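Local structure of methyltransferase (Pyrococcus horikoshii, 1IXK) at residues A[242-247]-A[255-260]; A[191-196]-A[226-231]; A[107-112]-A[272-277]; A[295-300]-A[305-310]; A[123-128]-A[176-181]. The protein probably methylates cytidine in tRNA at carbon 5 with S-adenosyl-L-methionine as methyl donor. All coordinates share one frame; numbering follows the deposited sequence.

Contact 1 (A[242-247]-A[255-260]); sequences LVYSTC and EFVIQW
Y244 meets I258 with a face of its ring and V257 with its phenol end. The methyl CD1 of I258 sits over one face, 4.2 Å from the centroid of the Y244 ring and 25° off the normal, a CH-pi contact displaced toward the rim at CD1 and CG. The far end of the tyrosine crosses V257 at about a right angle, and both valine methyls touch the hydroxyl, CG1 and CG2 of V257 each 3.6 Å from OH of Y244. The tyrosine reaches this far because CG is anti to the backbone N (chi1 176°), which carries the ring out from the strand toward the helix. A long flat side chain suits the place: the CA atoms of Y244 and I258 stay 8.6 Å apart, and beta-branched aliphatic residues pack against the ring between them. The buried hydroxyl is also hydrogen-bonded to the backbone O of E253, just ahead of the helix. L193 and F308, on the strands flanking 240-246, pack against Y244 and I258 respectively. Helix 255-264 thus lies on one face of the central sheet, the alpha-on-beta layering of a class I Rossmann-like methyltransferase, beside the strand leading to C247, the predicted nucleophile, here in a disulfide with C197.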
# COMPACT_ATOMS: atom_id res chain seq x y z
N LEU A 242 4.48 12.90 -1.08
CA LEU A 242 4.25 11.72 -1.91
C LEU A 242 4.49 10.51 -1.02
O LEU A 242 5.48 10.45 -0.29
CB LEU A 242 5.20 11.67 -3.11
CG LEU A 242 5.00 10.49 -4.07
CD1 LEU A 242 5.42 10.88 -5.48
CD2 LEU A 242 5.78 9.27 -3.59
N VAL A 243 3.55 9.56 -1.04
CA VAL A 243 3.72 8.36 -0.26
C VAL A 243 3.97 7.23 -1.25
O VAL A 243 3.21 7.04 -2.19
CB VAL A 243 2.48 8.05 0.62
CG1 VAL A 243 2.55 6.62 1.13
CG2 VAL A 243 2.45 9.01 1.80
N TYR A 244 5.07 6.54 -1.02
CA TYR A 244 5.52 5.44 -1.86
C TYR A 244 5.36 4.13 -1.11
O TYR A 244 5.80 4.00 0.03
CB TYR A 244 7.00 5.67 -2.20
CG TYR A 244 7.67 4.56 -2.99
CD1 TYR A 244 8.15 3.42 -2.36
CD2 TYR A 244 7.85 4.69 -4.36
CE1 TYR A 244 8.82 2.42 -3.08
CE2 TYR A 244 8.51 3.71 -5.10
CZ TYR A 244 8.99 2.58 -4.45
OH TYR A 244 9.66 1.63 -5.19
N SER A 245 4.71 3.15 -1.73
CA SER A 245 4.52 1.87 -1.07
C SER A 245 4.54 0.72 -2.06
O SER A 245 4.21 0.89 -3.23
CB SER A 245 3.20 1.86 -0.29
OG SER A 245 2.08 1.98 -1.16
N THR A 246 4.93 -0.45 -1.56
CA THR A 246 4.96 -1.66 -2.38
C THR A 246 4.62 -2.84 -1.48
O THR A 246 4.59 -2.72 -0.26
CB THR A 246 6.36 -1.98 -2.94
OG1 THR A 246 7.14 -2.59 -1.91
CG2 THR A 246 7.06 -0.71 -3.43
N CYS A 247 4.37 -3.99 -2.10
CA CYS A 247 4.10 -5.22 -1.37
C CYS A 247 5.22 -6.19 -1.69
O CYS A 247 4.99 -7.37 -1.93
CB CYS A 247 2.75 -5.80 -1.78
SG CYS A 247 1.36 -5.09 -0.85
N GLU A 255 14.02 0.18 -0.38
CA GLU A 255 15.10 1.04 0.11
C GLU A 255 16.00 1.61 -0.98
O GLU A 255 16.40 2.77 -0.92
CB GLU A 255 15.95 0.27 1.13
CG GLU A 255 15.26 0.02 2.47
CD GLU A 255 14.41 -1.24 2.50
OE1 GLU A 255 14.27 -1.91 1.46
OE2 GLU A 255 13.90 -1.57 3.59
N PHE A 256 16.35 0.78 -1.96
CA PHE A 256 17.21 1.23 -3.06
C PHE A 256 16.57 2.35 -3.87
O PHE A 256 17.25 3.29 -4.31
CB PHE A 256 17.52 0.06 -4.01
CG PHE A 256 18.55 -0.90 -3.49
CD1 PHE A 256 18.92 -0.91 -2.15
CD2 PHE A 256 19.14 -1.83 -4.35
CE1 PHE A 256 19.86 -1.83 -1.67
CE2 PHE A 256 20.07 -2.75 -3.88
CZ PHE A 256 20.43 -2.75 -2.53
N VAL A 257 15.27 2.25 -4.10
CA VAL A 257 14.55 3.26 -4.86
C VAL A 257 14.48 4.55 -4.05
O VAL A 257 14.66 5.64 -4.59
CB VAL A 257 13.13 2.80 -5.21
CG1 VAL A 257 12.37 3.92 -5.92
CG2 VAL A 257 13.19 1.56 -6.08
N ILE A 258 14.21 4.41 -2.75
CA ILE A 258 14.12 5.57 -1.87
C ILE A 258 15.49 6.26 -1.74
O ILE A 258 15.58 7.48 -1.77
CB ILE A 258 13.58 5.18 -0.48
CG1 ILE A 258 12.18 4.59 -0.63
CG2 ILE A 258 13.50 6.41 0.43
CD1 ILE A 258 11.24 5.46 -1.41
N GLN A 259 16.56 5.47 -1.60
CA GLN A 259 17.89 6.06 -1.50
C GLN A 259 18.19 6.82 -2.80
O GLN A 259 18.75 7.92 -2.78
CB GLN A 259 18.96 4.99 -1.30
CG GLN A 259 20.36 5.58 -1.16
CD GLN A 259 20.52 6.41 0.10
OE1 GLN A 259 20.48 5.87 1.20
NE2 GLN A 259 20.69 7.71 -0.05
N TRP A 260 17.82 6.22 -3.92
CA TRP A 260 18.05 6.86 -5.21
C TRP A 260 17.30 8.19 -5.26
O TRP A 260 17.85 9.20 -5.71
CB TRP A 260 17.56 5.96 -6.35
CG TRP A 260 17.56 6.66 -7.67
CD1 TRP A 260 18.65 7.07 -8.39
CD2 TRP A 260 16.41 7.07 -8.42
NE1 TRP A 260 18.25 7.71 -9.54
CE2 TRP A 260 16.88 7.73 -9.58
CE3 TRP A 260 15.03 6.96 -8.22
CZ2 TRP A 260 16.02 8.27 -10.54
CZ3 TRP A 260 14.17 7.49 -9.17
CH2 TRP A 260 14.67 8.14 -10.32

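Contact 2 (A[191-196]-A[226-231]); sequences ILLDAP and MRLLEK
Strand 191-194 packs against one turn of helix 215-235, in its segment 226-231, with L193 and L229 nearest, their CA atoms 7.2 Å apart, and no hydrogen bond joins the two backbones. L193 does nearly all the work from the strand side. A chi1 of 175° swings its isobutyl group off the strand toward the helix, where the two methyls divide between neighbouring helical residues. CD1 of L193 lies 3.8 Å from CB of L228, with the L228 methyl CD1 slightly farther off. The other branch goes deeper: CD2 of L193 comes within 3.5 Å of CA of L229, pressing on the helix backbone itself, and CD2 also lies 3.9 Å from CB of L229. A forked leucine is apt here because it can fill the groove between two successive side chains that leave the helix in different directions. This is the sheet-to-helix packing of the Rossmann-like methyltransferase domain, in which the long helix 215-235 covers the parallel strands 188-194 and 240-246. D194, at the C-terminal end of the strand, is a predicted S-adenosyl-L-methionine ligand; L193 next to it in sequence turns to the helix layer. On the helix, L229 also packs on L242 of the adjacent strand and V257 of the next helix, whereas L228 packs on S178 and L179 of the loop on its other flank.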
# COMPACT_ATOMS: atom_id res chain seq x y z
N ILE A 191 0.51 13.01 -3.55
CA ILE A 191 0.57 11.94 -4.53
C ILE A 191 0.70 10.58 -3.86
O ILE A 191 1.51 10.40 -2.96
CB ILE A 191 1.76 12.12 -5.50
CG1 ILE A 191 1.56 13.40 -6.31
CG2 ILE A 191 1.89 10.89 -6.42
CD1 ILE A 191 2.62 13.66 -7.33
N LEU A 192 -0.13 9.63 -4.28
CA LEU A 192 -0.08 8.28 -3.74
C LEU A 192 0.52 7.39 -4.82
O LEU A 192 -0.06 7.24 -5.90
CB LEU A 192 -1.49 7.78 -3.39
CG LEU A 192 -1.54 6.45 -2.62
CD1 LEU A 192 -0.95 6.66 -1.22
CD2 LEU A 192 -2.98 5.95 -2.51
N LEU A 193 1.69 6.83 -4.55
CA LEU A 193 2.35 5.93 -5.49
C LEU A 193 2.38 4.56 -4.85
O LEU A 193 3.36 4.17 -4.21
CB LEU A 193 3.78 6.41 -5.79
CG LEU A 193 4.64 5.51 -6.68
CD1 LEU A 193 3.86 5.08 -7.94
CD2 LEU A 193 5.89 6.27 -7.06
N ASP A 194 1.27 3.85 -5.02
CA ASP A 194 1.09 2.52 -4.46
C ASP A 194 1.18 1.46 -5.54
O ASP A 194 0.43 1.48 -6.51
CB ASP A 194 -0.27 2.43 -3.76
CG ASP A 194 -1.41 2.98 -4.63
OD1 ASP A 194 -2.49 2.36 -4.64
OD2 ASP A 194 -1.23 4.03 -5.28
N ALA A 195 2.10 0.52 -5.38
CA ALA A 195 2.27 -0.55 -6.35
C ALA A 195 1.31 -1.69 -6.04
O ALA A 195 0.92 -1.88 -4.88
CB ALA A 195 3.71 -1.06 -6.34
N PRO A 196 0.90 -2.46 -7.06
CA PRO A 196 -0.02 -3.58 -6.85
C PRO A 196 0.53 -4.53 -5.78
O PRO A 196 1.72 -4.84 -5.77
CB PRO A 196 -0.07 -4.24 -8.23
CG PRO A 196 0.13 -3.09 -9.16
CD PRO A 196 1.25 -2.33 -8.49
N MSE A 226 11.09 3.49 -10.26
CA MSE A 226 11.92 4.68 -10.37
C MSE A 226 11.25 5.67 -11.34
O MSE A 226 11.15 6.86 -11.05
CB MSE A 226 13.32 4.31 -10.88
CG MSE A 226 14.20 3.56 -9.85
SE MSE A 226 15.77 2.96 -10.54
CE MSE A 226 16.64 4.47 -10.86
N ARG A 227 10.79 5.17 -12.48
CA ARG A 227 10.14 6.03 -13.47
C ARG A 227 8.91 6.69 -12.89
O ARG A 227 8.69 7.89 -13.08
CB ARG A 227 9.72 5.23 -14.71
CG ARG A 227 10.85 4.77 -15.60
CD ARG A 227 10.30 3.92 -16.75
NE ARG A 227 11.36 3.39 -17.59
CZ ARG A 227 12.09 4.12 -18.44
NH1 ARG A 227 11.86 5.43 -18.55
NH2 ARG A 227 13.05 3.55 -19.15
N LEU A 228 8.09 5.90 -12.21
CA LEU A 228 6.86 6.42 -11.61
C LEU A 228 7.16 7.45 -10.53
O LEU A 228 6.52 8.51 -10.48
CB LEU A 228 6.04 5.26 -11.02
CG LEU A 228 5.42 4.32 -12.05
CD1 LEU A 228 4.93 3.04 -11.38
CD2 LEU A 228 4.29 5.03 -12.76
N LEU A 229 8.13 7.15 -9.67
CA LEU A 229 8.48 8.07 -8.59
C LEU A 229 9.00 9.40 -9.14
O LEU A 229 8.67 10.46 -8.61
CB LEU A 229 9.52 7.42 -7.69
CG LEU A 229 9.98 8.23 -6.47
CD1 LEU A 229 8.77 8.64 -5.62
CD2 LEU A 229 10.95 7.39 -5.66
N GLU A 230 9.79 9.34 -10.21
CA GLU A 230 10.31 10.57 -10.80
C GLU A 230 9.17 11.40 -11.41
O GLU A 230 9.13 12.62 -11.23
CB GLU A 230 11.36 10.26 -11.87
CG GLU A 230 11.82 11.47 -12.65
CD GLU A 230 13.17 11.27 -13.33
OE1 GLU A 230 13.45 10.13 -13.76
OE2 GLU A 230 13.93 12.25 -13.44
N LYS A 231 8.25 10.76 -12.12
CA LYS A 231 7.13 11.49 -12.71
C LYS A 231 6.25 12.11 -11.62
O LYS A 231 5.75 13.22 -11.77
CB LYS A 231 6.27 10.57 -13.59
CG LYS A 231 6.97 10.04 -14.84
CD LYS A 231 7.54 11.16 -15.71
CE LYS A 231 6.46 12.14 -16.14
NZ LYS A 231 7.01 13.26 -16.96

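Contact 3 (A[107-112]-A[272-277]); sequences SMYPPV and LKYGEP
The Y109 ring overlaps Y274 through its edge: CE2 of Y109 lies 3.6 Å from the carbonyl O of Y274, which sits close to the ring plane, and 4.0 Å from CB of Y274. The hydroxyl at the end of the ring donates a hydrogen bond to that same carbonyl, with OH of Y109 and O of Y274 3.3 Å apart. The bond is bent at the acceptor, the C=O...donor angle being 110°, and the donor is tilted from the carbonyl plane. OH of Y109 is also 3.1 Å from the backbone N of Y274 and 3.7 Å from CB of L272, so the phenol end lies against the turn of chain from L272 to Y274. A chi1 of -157° directs the ring from helix 105-114 to this loop. That helix packs on a face of the sheet of the Rossmann-like methyltransferase core, whereas 272-277 runs into the short edge strand 276-277; Y109 spans them. Tyrosine suits this place because its length and polar tip serve a partly buried crossing that ends on backbone. The two tyrosine side chains cross obliquely, the hydroxyl of Y109 lying near the plane of the Y274 ring at its edge. G275 follows at backbone angles that call for glycine. W75 stacks on Y109, and F307 and I309 of strand 307-314 also touch it.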
# COMPACT_ATOMS: atom_id res chain seq x y z
N SER A 107 -3.14 -2.37 2.77
CA SER A 107 -3.55 -1.41 1.76
C SER A 107 -4.20 -0.15 2.35
O SER A 107 -4.38 0.84 1.65
CB SER A 107 -4.52 -2.07 0.75
OG SER A 107 -5.75 -2.42 1.37
N MSE A 108 -4.53 -0.18 3.64
CA MSE A 108 -5.13 0.96 4.31
C MSE A 108 -4.07 1.97 4.76
O MSE A 108 -4.36 3.16 4.93
CB MSE A 108 -5.93 0.50 5.53
CG MSE A 108 -7.14 -0.38 5.22
SE MSE A 108 -8.09 -0.83 6.72
CE MSE A 108 -8.93 -2.30 6.14
N TYR A 109 -2.85 1.50 4.94
CA TYR A 109 -1.77 2.37 5.42
C TYR A 109 -1.40 3.55 4.51
O TYR A 109 -1.36 4.69 4.97
CB TYR A 109 -0.51 1.52 5.69
CG TYR A 109 0.48 2.12 6.67
CD1 TYR A 109 0.43 3.47 7.01
CD2 TYR A 109 1.50 1.34 7.22
CE1 TYR A 109 1.36 4.03 7.89
CE2 TYR A 109 2.44 1.89 8.10
CZ TYR A 109 2.36 3.23 8.42
OH TYR A 109 3.29 3.79 9.27
N PRO A 110 -1.14 3.31 3.21
CA PRO A 110 -0.77 4.39 2.30
C PRO A 110 -1.68 5.62 2.28
O PRO A 110 -1.20 6.75 2.45
CB PRO A 110 -0.70 3.69 0.93
CG PRO A 110 -0.20 2.33 1.30
CD PRO A 110 -1.07 2.01 2.52
N PRO A 111 -2.99 5.43 2.09
CA PRO A 111 -3.88 6.60 2.07
C PRO A 111 -3.84 7.39 3.38
O PRO A 111 -3.81 8.62 3.38
CB PRO A 111 -5.26 6.00 1.83
CG PRO A 111 -4.99 4.69 1.19
CD PRO A 111 -3.76 4.19 1.88
N VAL A 112 -3.86 6.67 4.49
CA VAL A 112 -3.85 7.30 5.81
C VAL A 112 -2.53 8.05 6.02
O VAL A 112 -2.53 9.18 6.52
CB VAL A 112 -4.06 6.26 6.93
CG1 VAL A 112 -3.97 6.93 8.29
CG2 VAL A 112 -5.42 5.58 6.76
N LEU A 272 7.19 7.95 10.04
CA LEU A 272 5.97 7.15 9.96
C LEU A 272 5.96 6.32 11.24
O LEU A 272 7.00 5.83 11.67
CB LEU A 272 5.97 6.25 8.73
CG LEU A 272 5.72 6.99 7.42
CD1 LEU A 272 5.91 6.04 6.24
CD2 LEU A 272 4.31 7.57 7.41
N LYS A 273 4.78 6.15 11.83
CA LYS A 273 4.66 5.44 13.10
C LYS A 273 4.65 3.92 13.15
O LYS A 273 5.35 3.32 13.96
CB LYS A 273 3.43 5.96 13.84
CG LYS A 273 3.32 5.49 15.29
CD LYS A 273 2.06 6.02 15.95
CE LYS A 273 2.10 5.80 17.46
NZ LYS A 273 2.43 4.39 17.82
N TYR A 274 3.87 3.28 12.29
CA TYR A 274 3.75 1.83 12.35
C TYR A 274 4.68 0.98 11.51
O TYR A 274 5.17 1.41 10.46
CB TYR A 274 2.30 1.44 12.07
CG TYR A 274 1.33 2.20 12.94
CD1 TYR A 274 0.79 3.42 12.52
CD2 TYR A 274 0.99 1.72 14.21
CE1 TYR A 274 -0.06 4.15 13.36
CE2 TYR A 274 0.15 2.45 15.04
CZ TYR A 274 -0.37 3.66 14.61
OH TYR A 274 -1.19 4.37 15.45
N GLY A 275 4.91 -0.24 12.00
CA GLY A 275 5.77 -1.18 11.31
C GLY A 275 7.17 -1.16 11.91
O GLY A 275 7.41 -0.55 12.95
N GLU A 276 8.09 -1.84 11.24
CA GLU A 276 9.47 -1.88 11.70
C GLU A 276 10.27 -0.92 10.83
O GLU A 276 9.84 -0.54 9.75
CB GLU A 276 10.01 -3.31 11.58
CG GLU A 276 9.41 -4.27 12.60
CD GLU A 276 9.82 -5.71 12.37
OE1 GLU A 276 11.03 -5.96 12.19
OE2 GLU A 276 8.93 -6.59 12.37
N PRO A 277 11.45 -0.50 11.31
CA PRO A 277 12.28 0.42 10.54
C PRO A 277 12.71 -0.22 9.23
O PRO A 277 12.94 -1.43 9.19
CB PRO A 277 13.48 0.66 11.46
CG PRO A 277 12.94 0.37 12.83
CD PRO A 277 12.08 -0.83 12.61

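Contact 4 (A[295-300]-A[305-310]); sequences RRLYPD and SGFFIA
L297 and F307 form the tight part of the contact, lying side by side and pointing the same way, with CD1 of L297 3.5 Å from CD2 of F307. Leucine and phenylalanine suit the place as bulky apolar neighbours on one face of the hairpin. They are a hydrogen-bonded antiparallel pair: N of L297 donates to O of F307 at 2.9 Å, and N of F307 returns a bond to O of L297. R295 and I309 repeat this two residues along, N of R295 meeting O of I309 at 2.9 Å. R296 and F308, the non-hydrogen-bonded pair between them, occupy the other face of the sheet. There the arginine chain, extended from CG to NE, brings CG of R296 to the edge of the F308 ring, 3.8 Å from its CD1, as it crosses the phenylalanine at a slant, while the charged head travels on to E255, its salt-bridge partner. Packing is looser toward the turn: past L297 the pairing lapses, and P299 only brushes G306, CD of P299 to CA of G306 being 4.1 Å. Beside R296, a water donates to O of F307 and takes a weak bond from NH1 of R296. This beta hairpin is flanked by strand 276-277 beyond 295-297 and by strand 240-246 beyond 307-314, while S106, Y109 and P110 of helix 105-114 cover F307, near the predicted nucleophile C247.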
# COMPACT_ATOMS: atom_id res chain seq x y z
N ARG A 295 9.13 2.51 6.61
CA ARG A 295 8.70 1.36 7.40
C ARG A 295 8.43 0.11 6.58
O ARG A 295 8.21 0.17 5.38
CB ARG A 295 7.40 1.70 8.16
CG ARG A 295 7.36 3.10 8.75
CD ARG A 295 8.52 3.35 9.68
NE ARG A 295 8.46 2.54 10.89
CZ ARG A 295 9.42 2.52 11.81
NH1 ARG A 295 10.50 3.27 11.66
NH2 ARG A 295 9.29 1.76 12.89
N ARG A 296 8.44 -1.02 7.27
CA ARG A 296 8.16 -2.32 6.65
C ARG A 296 7.22 -3.10 7.55
O ARG A 296 7.32 -3.05 8.78
CB ARG A 296 9.44 -3.14 6.49
CG ARG A 296 10.22 -2.87 5.21
CD ARG A 296 11.49 -3.71 5.19
NE ARG A 296 12.23 -3.58 3.94
CZ ARG A 296 12.32 -4.53 3.02
NH1 ARG A 296 11.70 -5.69 3.20
NH2 ARG A 296 13.04 -4.33 1.92
N LEU A 297 6.30 -3.83 6.92
CA LEU A 297 5.37 -4.68 7.64
C LEU A 297 5.77 -6.09 7.23
O LEU A 297 6.04 -6.35 6.05
CB LEU A 297 3.92 -4.41 7.23
CG LEU A 297 3.32 -3.06 7.62
CD1 LEU A 297 1.89 -2.97 7.11
CD2 LEU A 297 3.37 -2.89 9.14
N TYR A 298 5.83 -7.00 8.19
CA TYR A 298 6.22 -8.38 7.93
C TYR A 298 5.08 -9.34 8.26
O TYR A 298 4.38 -9.18 9.26
CB TYR A 298 7.44 -8.73 8.77
CG TYR A 298 8.70 -8.01 8.34
CD1 TYR A 298 9.38 -8.40 7.19
CD2 TYR A 298 9.21 -6.95 9.09
CE1 TYR A 298 10.55 -7.76 6.79
CE2 TYR A 298 10.38 -6.30 8.70
CZ TYR A 298 11.04 -6.71 7.55
OH TYR A 298 12.21 -6.10 7.17
N PRO A 299 4.89 -10.36 7.41
CA PRO A 299 3.82 -11.34 7.63
C PRO A 299 3.96 -12.16 8.91
O PRO A 299 2.98 -12.73 9.37
CB PRO A 299 3.89 -12.20 6.37
CG PRO A 299 5.34 -12.15 6.01
CD PRO A 299 5.68 -10.69 6.22
N ASP A 300 5.15 -12.21 9.48
CA ASP A 300 5.35 -12.98 10.70
C ASP A 300 4.98 -12.23 11.97
O ASP A 300 4.87 -12.82 13.04
CB ASP A 300 6.80 -13.50 10.78
CG ASP A 300 7.82 -12.40 10.96
OD1 ASP A 300 7.58 -11.27 10.49
OD2 ASP A 300 8.88 -12.67 11.57
N SER A 305 0.82 -8.86 4.15
CA SER A 305 1.78 -9.35 3.17
C SER A 305 3.04 -8.54 3.47
O SER A 305 3.01 -7.63 4.29
CB SER A 305 1.31 -9.02 1.75
OG SER A 305 0.01 -9.53 1.50
N GLY A 306 4.15 -8.88 2.82
CA GLY A 306 5.37 -8.11 3.03
C GLY A 306 5.01 -6.73 2.51
O GLY A 306 4.45 -6.62 1.42
N PHE A 307 5.34 -5.69 3.26
CA PHE A 307 4.95 -4.33 2.87
C PHE A 307 6.06 -3.31 3.17
O PHE A 307 6.84 -3.49 4.10
CB PHE A 307 3.69 -3.98 3.67
CG PHE A 307 3.10 -2.64 3.37
CD1 PHE A 307 2.30 -2.44 2.25
CD2 PHE A 307 3.32 -1.57 4.24
CE1 PHE A 307 1.70 -1.20 2.01
CE2 PHE A 307 2.73 -0.34 4.01
CZ PHE A 307 1.92 -0.15 2.89
N PHE A 308 6.13 -2.26 2.36
CA PHE A 308 7.14 -1.20 2.53
C PHE A 308 6.45 0.12 2.25
O PHE A 308 5.68 0.23 1.30
CB PHE A 308 8.28 -1.38 1.53
CG PHE A 308 9.27 -0.24 1.53
CD1 PHE A 308 10.28 -0.18 2.50
CD2 PHE A 308 9.21 0.76 0.56
CE1 PHE A 308 11.21 0.87 2.49
CE2 PHE A 308 10.14 1.81 0.55
CZ PHE A 308 11.14 1.86 1.52
N ILE A 309 6.74 1.12 3.07
CA ILE A 309 6.13 2.42 2.86
C ILE A 309 7.06 3.54 3.28
O ILE A 309 7.74 3.44 4.30
CB ILE A 309 4.80 2.56 3.65
CG1 ILE A 309 4.18 3.94 3.37
CG2 ILE A 309 5.05 2.37 5.14
CD1 ILE A 309 2.78 4.12 3.96
N ALA A 310 7.08 4.62 2.49
CA ALA A 310 7.92 5.78 2.79
C ALA A 310 7.13 7.05 2.52
O ALA A 310 6.38 7.12 1.54
CB ALA A 310 9.18 5.75 1.94
O HOH W 1 8.85 -5.88 4.29

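Contact 5 (A[123-128]-A[176-181]); sequences ADMAAA and SSSLHI
M125, a selenomethionine, runs alongside S178. CB of M125 lies 3.8 Å from OG of S178, CG of M125 is 4.0 Å from CB of S178, and after the turn about the CG-SE bond (chi3 78°) CE of M125 arrives 3.8 Å from the backbone O of S178. A long unbranched side chain suits this path, since it can follow the small serine. S178 answers with a hydrogen bond: its OG donates to the backbone O of M125 at 2.9 Å, tilted 32° from the carbonyl plane. The serine hydroxyl thereby satisfies a buried carbonyl where the strand has ended. This is the loop following the first strand of the Rossmann-like core, which holds A126, A127 and A128, predicted to bind S-adenosyl-L-methionine. An Asx turn shapes it, with OD1 of D124 accepting from N of A126, and a water joins O of A126 to N of S178. Across from it, an ST turn at S177 leads into the 3-10 segment 178-181. There I181 sends CD1 to within 3.6 Å of CB of A123, a fit that the small alanine permits. F149 of the neighbouring strand touches S178 and I181, and L228 of helix 215-235 packs on M125 and S178.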
# COMPACT_ATOMS: atom_id res chain seq x y z
N ALA A 123 -3.37 12.95 -6.48
CA ALA A 123 -3.30 11.97 -7.56
C ALA A 123 -2.98 10.58 -7.01
O ALA A 123 -2.16 10.43 -6.10
CB ALA A 123 -2.23 12.37 -8.58
N ASP A 124 -3.66 9.57 -7.54
CA ASP A 124 -3.39 8.18 -7.16
C ASP A 124 -2.72 7.64 -8.41
O ASP A 124 -3.35 7.55 -9.46
CB ASP A 124 -4.68 7.41 -6.88
CG ASP A 124 -4.42 6.02 -6.33
OD1 ASP A 124 -3.29 5.50 -6.54
OD2 ASP A 124 -5.33 5.43 -5.70
N MSE A 125 -1.44 7.30 -8.33
CA MSE A 125 -0.72 6.80 -9.49
C MSE A 125 -0.78 5.29 -9.67
O MSE A 125 -0.01 4.72 -10.44
CB MSE A 125 0.74 7.27 -9.44
CG MSE A 125 0.92 8.76 -9.75
SE MSE A 125 2.66 9.23 -9.70
CE MSE A 125 3.23 8.59 -11.33
N ALA A 126 -1.70 4.65 -8.97
CA ALA A 126 -1.85 3.19 -9.05
C ALA A 126 -2.18 2.73 -10.46
O ALA A 126 -2.79 3.46 -11.24
CB ALA A 126 -2.95 2.73 -8.10
N ALA A 127 -1.76 1.51 -10.79
CA ALA A 127 -2.04 0.94 -12.10
C ALA A 127 -3.50 0.51 -12.10
O ALA A 127 -4.18 0.56 -13.13
CB ALA A 127 -1.13 -0.26 -12.35
N ALA A 128 -3.98 0.08 -10.94
CA ALA A 128 -5.36 -0.36 -10.80
C ALA A 128 -6.03 0.39 -9.65
O ALA A 128 -6.21 -0.15 -8.56
CB ALA A 128 -5.41 -1.86 -10.54
N SER A 176 -5.73 6.04 -19.13
CA SER A 176 -4.35 6.23 -19.55
C SER A 176 -3.46 5.74 -18.42
O SER A 176 -3.95 5.37 -17.35
CB SER A 176 -4.10 7.72 -19.81
OG SER A 176 -2.74 8.01 -20.08
N SER A 177 -2.15 5.72 -18.66
CA SER A 177 -1.19 5.30 -17.64
C SER A 177 -0.83 6.53 -16.80
O SER A 177 -0.76 7.64 -17.32
CB SER A 177 0.08 4.76 -18.31
OG SER A 177 1.13 4.64 -17.38
N SER A 178 -0.59 6.33 -15.51
CA SER A 178 -0.25 7.45 -14.64
C SER A 178 1.08 8.09 -15.05
O SER A 178 1.42 9.17 -14.59
CB SER A 178 -0.19 7.01 -13.18
OG SER A 178 0.74 5.96 -12.98
N LEU A 179 1.83 7.41 -15.92
CA LEU A 179 3.10 7.95 -16.38
C LEU A 179 2.90 9.21 -17.22
O LEU A 179 3.83 9.99 -17.42
CB LEU A 179 3.88 6.91 -17.19
CG LEU A 179 4.58 5.81 -16.38
CD1 LEU A 179 5.21 4.80 -17.32
CD2 LEU A 179 5.64 6.43 -15.49
N HIS A 180 1.67 9.42 -17.69
CA HIS A 180 1.33 10.59 -18.50
C HIS A 180 0.79 11.72 -17.63
O HIS A 180 0.31 12.73 -18.14
CB HIS A 180 0.25 10.22 -19.54
CG HIS A 180 0.68 9.17 -20.51
ND1 HIS A 180 1.66 9.38 -21.45
CD2 HIS A 180 0.25 7.90 -20.69
CE1 HIS A 180 1.82 8.28 -22.17
NE2 HIS A 180 0.98 7.37 -21.73
N ILE A 181 0.88 11.55 -16.32
CA ILE A 181 0.37 12.56 -15.39
C ILE A 181 0.91 13.96 -15.69
O ILE A 181 0.20 14.95 -15.52
CB ILE A 181 0.67 12.15 -13.93
CG1 ILE A 181 -0.13 13.03 -12.96
CG2 ILE A 181 2.17 12.25 -13.65
CD1 ILE A 181 -0.15 12.49 -11.54
O HOH W 2 -1.91 3.95 -14.26

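From the N terminus, helix 105-114 opens the longest loop, which contact 3 closes 160 residues later at 272-277. Nested inside it, in series, come contact 5, which joins the end of strand 121-124 to the loop after 171-174; contact 2, from strand 188-194 to helix 215-235; and contact 1, from strand 240-246 to helix 255-264. Contact 4, the hairpin near the C terminus, follows after contact 3 has closed. No loops cross. Strands 121-124, 188-194, 240-246 and 307-314 are successive neighbours in one sheet, which links contacts 5, 2, 1 and 4 strand to strand, while strand 276-277 of contact 3 pairs with 295-297 of contact 4.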